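Local coordinates for protein bottromycin amidohydrolase (Streptomyces purpureus, PDB 6I5S) that probably hydrolyses an amide bond in a thiazoline-bearing intermediate with a two-zinc centre, acting as the gatekeeper of bottromycin biosynthesis, at residues Q213-R216 and L217-L221; L312-P316 and A317-R321; D327-G330 and R331-R334. All blocks are in the same frame, centred on the assembly; numbering follows the deposited sequence.

Contact 1: Q213-R216 and L217-L221; sequences QAVR and LDVAL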
loop_
_atom_site.group_PDB
_atom_site.type_symbol
_atom_site.label_atom_id
_atom_site.label_comp_id
_atom_site.label_asym_id
_atom_site.label_seq_id
_atom_site.Cartn_x
_atom_site.Cartn_y
_atom_site.Cartn_z
ATOM N N GLN A 213 -11.107 0.439 20.364
ATOM C CA GLN A 213 -11.072 1.297 21.542
ATOM C C GLN A 213 -11.226 0.498 22.827
ATOM O O GLN A 213 -10.625 0.860 23.859
ATOM C CB GLN A 213 -12.183 2.335 21.449
ATOM C CG GLN A 213 -11.920 3.421 20.442
ATOM C CD GLN A 213 -12.547 4.746 20.824
ATOM O OE1 GLN A 213 -12.116 5.783 20.327
ATOM N NE2 GLN A 213 -13.569 4.726 21.704
ATOM N N ALA A 214 -11.994 -0.576 22.778
ATOM C CA ALA A 214 -12.286 -1.363 23.975
ATOM C C ALA A 214 -11.260 -2.440 24.240
ATOM O O ALA A 214 -11.489 -3.287 25.110
ATOM C CB ALA A 214 -13.668 -2.001 23.860
ATOM N N VAL A 215 -10.162 -2.458 23.490
ATOM C CA VAL A 215 -9.130 -3.482 23.614
ATOM C C VAL A 215 -7.805 -2.850 24.047
ATOM O O VAL A 215 -7.333 -1.867 23.440
ATOM C CB VAL A 215 -8.960 -4.256 22.312
ATOM C CG1 VAL A 215 -7.766 -5.251 22.383
ATOM C CG2 VAL A 215 -10.276 -5.029 21.951
ATOM N N ARG A 216 -7.165 -3.492 25.022
ATOM C CA ARG A 216 -5.839 -3.102 25.476
ATOM C C ARG A 216 -4.832 -3.188 24.345
ATOM O O ARG A 216 -4.821 -4.119 23.536
ATOM C CB ARG A 216 -5.377 -4.014 26.614
ATOM C CG ARG A 216 -6.176 -3.885 27.948
ATOM C CD ARG A 216 -5.841 -5.035 28.869
ATOM N NE ARG A 216 -6.486 -4.941 30.190
ATOM C CZ ARG A 216 -7.723 -5.347 30.458
ATOM N NH1 ARG A 216 -8.469 -5.882 29.497
ATOM N NH2 ARG A 216 -8.225 -5.225 31.696
ATOM N N LEU A 217 -3.920 -2.225 24.307
ATOM C CA LEU A 217 -2.957 -2.210 23.216
ATOM C C LEU A 217 -2.119 -3.474 23.230
ATOM O O LEU A 217 -1.845 -4.058 22.175
ATOM C CB LEU A 217 -2.055 -0.986 23.310
ATOM C CG LEU A 217 -0.881 -0.902 22.389
ATOM C CD1 LEU A 217 -1.331 -0.787 20.941
ATOM C CD2 LEU A 217 -0.032 0.312 22.785
ATOM N N ASP A 218 -1.684 -3.901 24.408
ATOM C CA ASP A 218 -0.806 -5.064 24.456
ATOM C C ASP A 218 -1.529 -6.315 23.978
ATOM O O ASP A 218 -0.926 -7.165 23.326
ATOM C CB ASP A 218 -0.256 -5.276 25.868
ATOM C CG ASP A 218 -1.233 -4.870 26.923
ATOM O OD1 ASP A 218 -1.531 -3.652 27.003
ATOM O OD2 ASP A 218 -1.725 -5.764 27.645
ATOM N N VAL A 219 -2.819 -6.443 24.291
ATOM C CA VAL A 219 -3.605 -7.564 23.766
ATOM C C VAL A 219 -3.702 -7.507 22.239
ATOM O O VAL A 219 -3.555 -8.524 21.537
ATOM C CB VAL A 219 -4.994 -7.556 24.449
ATOM C CG1 VAL A 219 -5.893 -8.576 23.870
ATOM C CG2 VAL A 219 -4.845 -7.738 25.935
ATOM N N ALA A 220 -3.956 -6.326 21.685
ATOM C CA ALA A 220 -4.058 -6.194 20.248
ATOM C C ALA A 220 -2.738 -6.529 19.570
ATOM O O ALA A 220 -2.717 -7.198 18.525
ATOM C CB ALA A 220 -4.497 -4.789 19.880
ATOM N N LEU A 221 -1.622 -6.077 20.136
ATOM C CA LEU A 221 -0.325 -6.302 19.514
ATOM C C LEU A 221 0.013 -7.774 19.449
ATOM O O LEU A 221 0.629 -8.227 18.484
ATOM C CB LEU A 221 0.786 -5.569 20.263
ATOM C CG LEU A 221 0.730 -4.063 20.144
ATOM C CD1 LEU A 221 1.782 -3.442 21.138
ATOM C CD2 LEU A 221 0.916 -3.570 18.748
#
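The start of helix 217-223 is closed by a hydrophobic staple, in which Val215, just before the N-cap, meets Ala220 in the first turn. Arg216 holds the N-cap position itself. With its CG1 anti to the backbone N (chi1 174°), Val215 turns this methyl onto the turn, where Val215 CG1 lies 4.1 Å from Ala220 CB. Val215 CG1 also reaches Val219 CG1, again at 4.1 Å, and the two valine side chains cross at about a right angle. The helical bonding begins here: Ala220 N donates to Arg216 O over 3.0 Å with an N-H...O angle of 164°. The aliphatic root of Arg216 runs past Val219, Arg216 CB standing 3.8 Å from Val219 CG2. The arginine then leads away from the turn, and Arg216 NE stays 5.5 Å from Asp218 OD2, too far for a salt bridge. Beyond the two segments, Ala220 also touches Val211 and Leu217 touches Phe233. The chemistry is thus divided: apolar methyl contacts and one nearly straight backbone bond join Val215 and Arg216 to the first turn, while any attraction between Arg216 and Asp218 is likely to be no more than a weak, through-space one.

Contact 2: L312-P316 and A317-R321; sequences LRLDP and AEAER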
loop_
_atom_site.group_PDB
_atom_site.type_symbol
_atom_site.label_atom_id
_atom_site.label_comp_id
_atom_site.label_asym_id
_atom_site.label_seq_id
_atom_site.Cartn_x
_atom_site.Cartn_y
_atom_site.Cartn_z
ATOM N N LEU A 312 -7.639 25.070 1.768
ATOM C CA LEU A 312 -7.615 26.493 1.430
ATOM C C LEU A 312 -7.933 27.365 2.642
ATOM O O LEU A 312 -7.372 28.463 2.800
ATOM C CB LEU A 312 -8.615 26.763 0.313
ATOM C CG LEU A 312 -8.881 28.209 -0.064
ATOM C CD1 LEU A 312 -7.698 28.747 -0.835
ATOM C CD2 LEU A 312 -10.186 28.315 -0.858
ATOM N N ARG A 313 -8.873 26.940 3.467
ATOM C CA ARG A 313 -9.338 27.739 4.589
ATOM C C ARG A 313 -8.400 27.671 5.789
ATOM O O ARG A 313 -8.492 28.520 6.664
ATOM C CB ARG A 313 -10.738 27.284 5.032
ATOM C CG ARG A 313 -11.805 27.384 3.945
ATOM C CD ARG A 313 -12.285 28.783 3.770
ATOM N NE ARG A 313 -13.423 28.858 2.858
ATOM C CZ ARG A 313 -13.497 29.648 1.791
ATOM N NH1 ARG A 313 -12.497 30.456 1.474
ATOM N NH2 ARG A 313 -14.588 29.631 1.040
ATOM N N LEU A 314 -7.486 26.711 5.826
ATOM C CA LEU A 314 -6.695 26.479 7.030
ATOM C C LEU A 314 -5.658 27.578 7.247
ATOM O O LEU A 314 -4.838 27.882 6.366
ATOM C CB LEU A 314 -6.006 25.124 6.924
ATOM C CG LEU A 314 -5.288 24.585 8.163
ATOM C CD1 LEU A 314 -6.238 24.501 9.359
ATOM C CD2 LEU A 314 -4.680 23.225 7.858
ATOM N N ASP A 315 -5.660 28.146 8.433
ATOM C CA ASP A 315 -4.631 29.118 8.781
ATOM C C ASP A 315 -3.245 28.480 8.677
ATOM O O ASP A 315 -3.017 27.378 9.225
ATOM C CB ASP A 315 -4.878 29.641 10.186
ATOM C CG ASP A 315 -3.663 30.360 10.778
ATOM O OD1 ASP A 315 -3.046 31.199 10.097
ATOM O OD2 ASP A 315 -3.340 30.090 11.948
ATOM N N PRO A 316 -2.321 29.086 7.940
ATOM C CA PRO A 316 -0.974 28.511 7.834
ATOM C C PRO A 316 -0.318 28.170 9.171
ATOM O O PRO A 316 0.425 27.181 9.236
ATOM C CB PRO A 316 -0.195 29.620 7.107
ATOM C CG PRO A 316 -1.220 30.373 6.340
ATOM C CD PRO A 316 -2.461 30.329 7.147
ATOM N N ALA A 317 -0.548 28.943 10.236
ATOM C CA ALA A 317 0.076 28.599 11.516
ATOM C C ALA A 317 -0.448 27.266 12.029
ATOM O O ALA A 317 0.303 26.460 12.594
ATOM C CB ALA A 317 -0.156 29.703 12.545
ATOM N N GLU A 318 -1.740 27.023 11.855
ATOM C CA GLU A 318 -2.332 25.760 12.297
ATOM C C GLU A 318 -1.858 24.611 11.423
ATOM O O GLU A 318 -1.628 23.503 11.915
ATOM C CB GLU A 318 -3.847 25.859 12.266
ATOM C CG GLU A 318 -4.594 24.577 12.615
ATOM C CD GLU A 318 -4.346 24.089 14.019
ATOM O OE1 GLU A 318 -3.703 24.811 14.837
ATOM O OE2 GLU A 318 -4.822 22.991 14.322
ATOM N N ALA A 319 -1.682 24.862 10.119
ATOM C CA ALA A 319 -1.143 23.837 9.233
ATOM C C ALA A 319 0.243 23.401 9.699
ATOM O O ALA A 319 0.547 22.200 9.733
ATOM C CB ALA A 319 -1.103 24.374 7.793
ATOM N N GLU A 320 1.094 24.373 10.035
ATOM C CA GLU A 320 2.423 24.106 10.604
ATOM C C GLU A 320 2.328 23.308 11.905
ATOM O O GLU A 320 3.125 22.390 12.138
ATOM C CB GLU A 320 3.195 25.412 10.850
ATOM C CG GLU A 320 3.437 26.228 9.625
ATOM C CD GLU A 320 4.418 25.574 8.689
ATOM O OE1 GLU A 320 4.844 24.432 8.965
ATOM O OE2 GLU A 320 4.767 26.204 7.673
ATOM N N ARG A 321 1.373 23.644 12.773
ATOM C CA ARG A 321 1.243 22.910 14.025
ATOM C C ARG A 321 0.882 21.456 13.739
ATOM O O ARG A 321 1.428 20.534 14.345
ATOM C CB ARG A 321 0.181 23.545 14.931
ATOM C CG ARG A 321 0.008 22.837 16.261
ATOM C CD ARG A 321 -1.102 23.475 17.085
ATOM N NE ARG A 321 -2.428 22.930 16.766
ATOM C CZ ARG A 321 -3.156 22.150 17.568
ATOM N NH1 ARG A 321 -4.346 21.738 17.168
ATOM N NH2 ARG A 321 -2.717 21.795 18.772
#
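Leu314 straddles the first turn of helix 316-338 with its two methyl branches. Leu314 CD2 meets Ala319 CB at 3.8 Å, the N'-to-N4 contact of a hydrophobic staple, while Leu314 CD1 lies 3.6 Å from Glu318 CG, the methylene just short of the carboxylate. Between them sits the N-cap, Asp315. Its carboxylate folds back over the turn because CG is anti to the backbone N (chi1 164°), and it takes two weak capping bonds: Ala317 N to Asp315 OD1 at 3.4 Å and Glu318 N to Asp315 OD2 at 3.5 Å. The backbone bond is firmer, with Ala319 N giving its hydrogen to Asp315 O over 3.0 Å.

One shell out, Arg321 grips the Glu318 carboxylate side-on with two nitrogens. Arg321 NH1 meets the syn lone pair of Glu318 OE2 at 3.1 Å, only 2° out of the guanidinium plane, whereas Arg321 NE approaches Glu318 OE1 at 3.0 Å from a tilted direction. Glu318 OE2 also forms a salt bridge with Arg322, so one carboxylate serves two arginines. With an alanine at position Glu318 the shared carboxylate and the CG methylene go; Arg322 would probably lose this salt-bridge mate, Arg321 would be left to Asp247 and freer to turn, and a gap would open beside Leu314 CD1.

Arg321 has its second acidic mate in Asp247 and rests on Trp246 and Ala250. The first turns of helix 316-338, just after the link from helix 301-313, thus lie against helix 245-254 through Arg321.

Contact 3: D327-G330 and R331-R334; sequences DRLG and RIAR
From Asp327 to Arg334 the backbone is regular alpha-helix: four successive i-to-i+4 bonds of 2.9 to 3.0 Å run from Arg331 N to Asp327 O, Ile332 N to Arg328 O, Ala333 N to Leu329 O and Arg334 N to Gly330 O. The closest side-chain approach is between two arginines. Arg331, bent at chi3 (-75°), folds back along the helix, bringing Arg331 NH2 to 3.2 Å from Arg328 CG. One face of its guanidinium lies over the backbone, with Asp327 O 3.8 Å above the plane and toward the rim. The two guanidinium planes are within 2° of parallel but do not stack, since it is the CG methylene of Arg328 that meets Arg331 NH2; Arg328 NE is 4.6 Å from Arg331 NH2, and these like charges are likely to repel mildly. The acid nearby is committed to another partner: Asp327 OD1 makes a salt bridge with Arg277, and Asp327 OD2 remains 5.3 Å from Arg331 NH1. Arg328 NH2 makes a weak hydrogen bond to Leu253 O. On the buried side Leu329 CD2 and Ile332 CD1 are 4.4 Å apart, and Leu329 packs on Leu273 and Trp276 of helix 273-280. This is an amphipathic helix, arginines outward and aliphatics inward, consistent with an outer helix of the amidohydrolase barrel.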
loop_
_atom_site.group_PDB
_atom_site.type_symbol
_atom_site.label_atom_id
_atom_site.label_comp_id
_atom_site.label_asym_id
_atom_site.label_seq_id
_atom_site.Cartn_x
_atom_site.Cartn_y
_atom_site.Cartn_z
ATOM N N ASP A 327 4.999 14.871 11.995
ATOM C CA ASP A 327 6.422 14.587 12.107
ATOM C C ASP A 327 6.705 13.721 13.336
ATOM O O ASP A 327 7.530 12.803 13.291
ATOM C CB ASP A 327 7.219 15.889 12.196
ATOM C CG ASP A 327 7.250 16.677 10.881
ATOM O OD1 ASP A 327 6.975 16.114 9.787
ATOM O OD2 ASP A 327 7.609 17.871 10.949
ATOM N N ARG A 328 6.085 14.051 14.463
ATOM C CA ARG A 328 6.250 13.261 15.687
ATOM C C ARG A 328 5.738 11.838 15.517
ATOM O O ARG A 328 6.324 10.907 16.065
ATOM C CB ARG A 328 5.535 13.936 16.865
ATOM C CG ARG A 328 6.236 15.269 17.276
ATOM C CD ARG A 328 5.688 15.883 18.539
ATOM N NE ARG A 328 5.925 15.003 19.667
ATOM C CZ ARG A 328 5.398 15.183 20.864
ATOM N NH1 ARG A 328 4.606 16.225 21.079
ATOM N NH2 ARG A 328 5.660 14.318 21.832
ATOM N N LEU A 329 4.628 11.665 14.802
ATOM C CA LEU A 329 4.150 10.311 14.455
ATOM C C LEU A 329 5.220 9.533 13.687
ATOM O O LEU A 329 5.450 8.334 13.946
ATOM C CB LEU A 329 2.866 10.387 13.633
ATOM C CG LEU A 329 1.604 10.930 14.331
ATOM C CD1 LEU A 329 0.395 10.833 13.434
ATOM C CD2 LEU A 329 1.306 10.170 15.596
ATOM N N GLY A 330 5.927 10.208 12.777
ATOM C CA GLY A 330 6.989 9.536 12.062
ATOM C C GLY A 330 8.113 9.135 12.982
ATOM O O GLY A 330 8.677 8.049 12.839
ATOM N N ARG A 331 8.466 10.003 13.948
ATOM C CA ARG A 331 9.498 9.625 14.913
ATOM C C ARG A 331 9.049 8.464 15.786
ATOM O O ARG A 331 9.875 7.634 16.180
ATOM C CB ARG A 331 9.921 10.847 15.742
ATOM C CG ARG A 331 10.636 11.913 14.867
ATOM C CD ARG A 331 11.441 12.866 15.729
ATOM N NE ARG A 331 10.589 13.818 16.440
ATOM C CZ ARG A 331 10.060 14.900 15.882
ATOM N NH1 ARG A 331 10.284 15.170 14.599
ATOM N NH2 ARG A 331 9.309 15.709 16.607
ATOM N N ILE A 332 7.753 8.359 16.063
ATOM C CA ILE A 332 7.240 7.198 16.805
ATOM C C ILE A 332 7.404 5.922 15.985
ATOM O O ILE A 332 7.855 4.887 16.512
ATOM C CB ILE A 332 5.774 7.404 17.202
ATOM C CG1 ILE A 332 5.670 8.511 18.247
ATOM C CG2 ILE A 332 5.209 6.086 17.747
ATOM C CD1 ILE A 332 4.258 8.896 18.589
ATOM N N ALA A 333 7.094 5.996 14.680
ATOM C CA ALA A 333 7.310 4.870 13.762
ATOM C C ALA A 333 8.775 4.461 13.757
ATOM O O ALA A 333 9.089 3.273 13.852
ATOM C CB ALA A 333 6.841 5.240 12.352
ATOM N N ARG A 334 9.709 5.449 13.728
ATOM C CA ARG A 334 11.136 5.100 13.764
ATOM C C ARG A 334 11.503 4.440 15.079
ATOM O O ARG A 334 12.243 3.446 15.113
ATOM C CB ARG A 334 12.034 6.321 13.551
ATOM C CG ARG A 334 13.553 5.938 13.609
ATOM C CD ARG A 334 14.476 7.095 13.369
ATOM N NE ARG A 334 14.279 8.174 14.330
ATOM C CZ ARG A 334 15.094 9.213 14.464
ATOM N NH1 ARG A 334 16.186 9.312 13.712
ATOM N NH2 ARG A 334 14.818 10.150 15.359
#

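Contacts 2 and 3 are successive sections of one helix, 316-338: contact 2 caps its start, and contact 3 lies further along, centres about 21 Å apart and nearest atoms about 6 Å. Contact 1 begins a different helix, 217-223, with its centre about 20 Å from that of contact 3 and about 33 Å from that of contact 2. Both helix starts use a hydrophobic staple, but only contact 2 adds side-chain capping. None of the segments contains a zinc ligand; the side chain of Leu329 is about 13 Å from a zinc ion. In sequence, contact 1 lies between ligands His210 and His229, while helix 316-338 precedes the ligand Asp348.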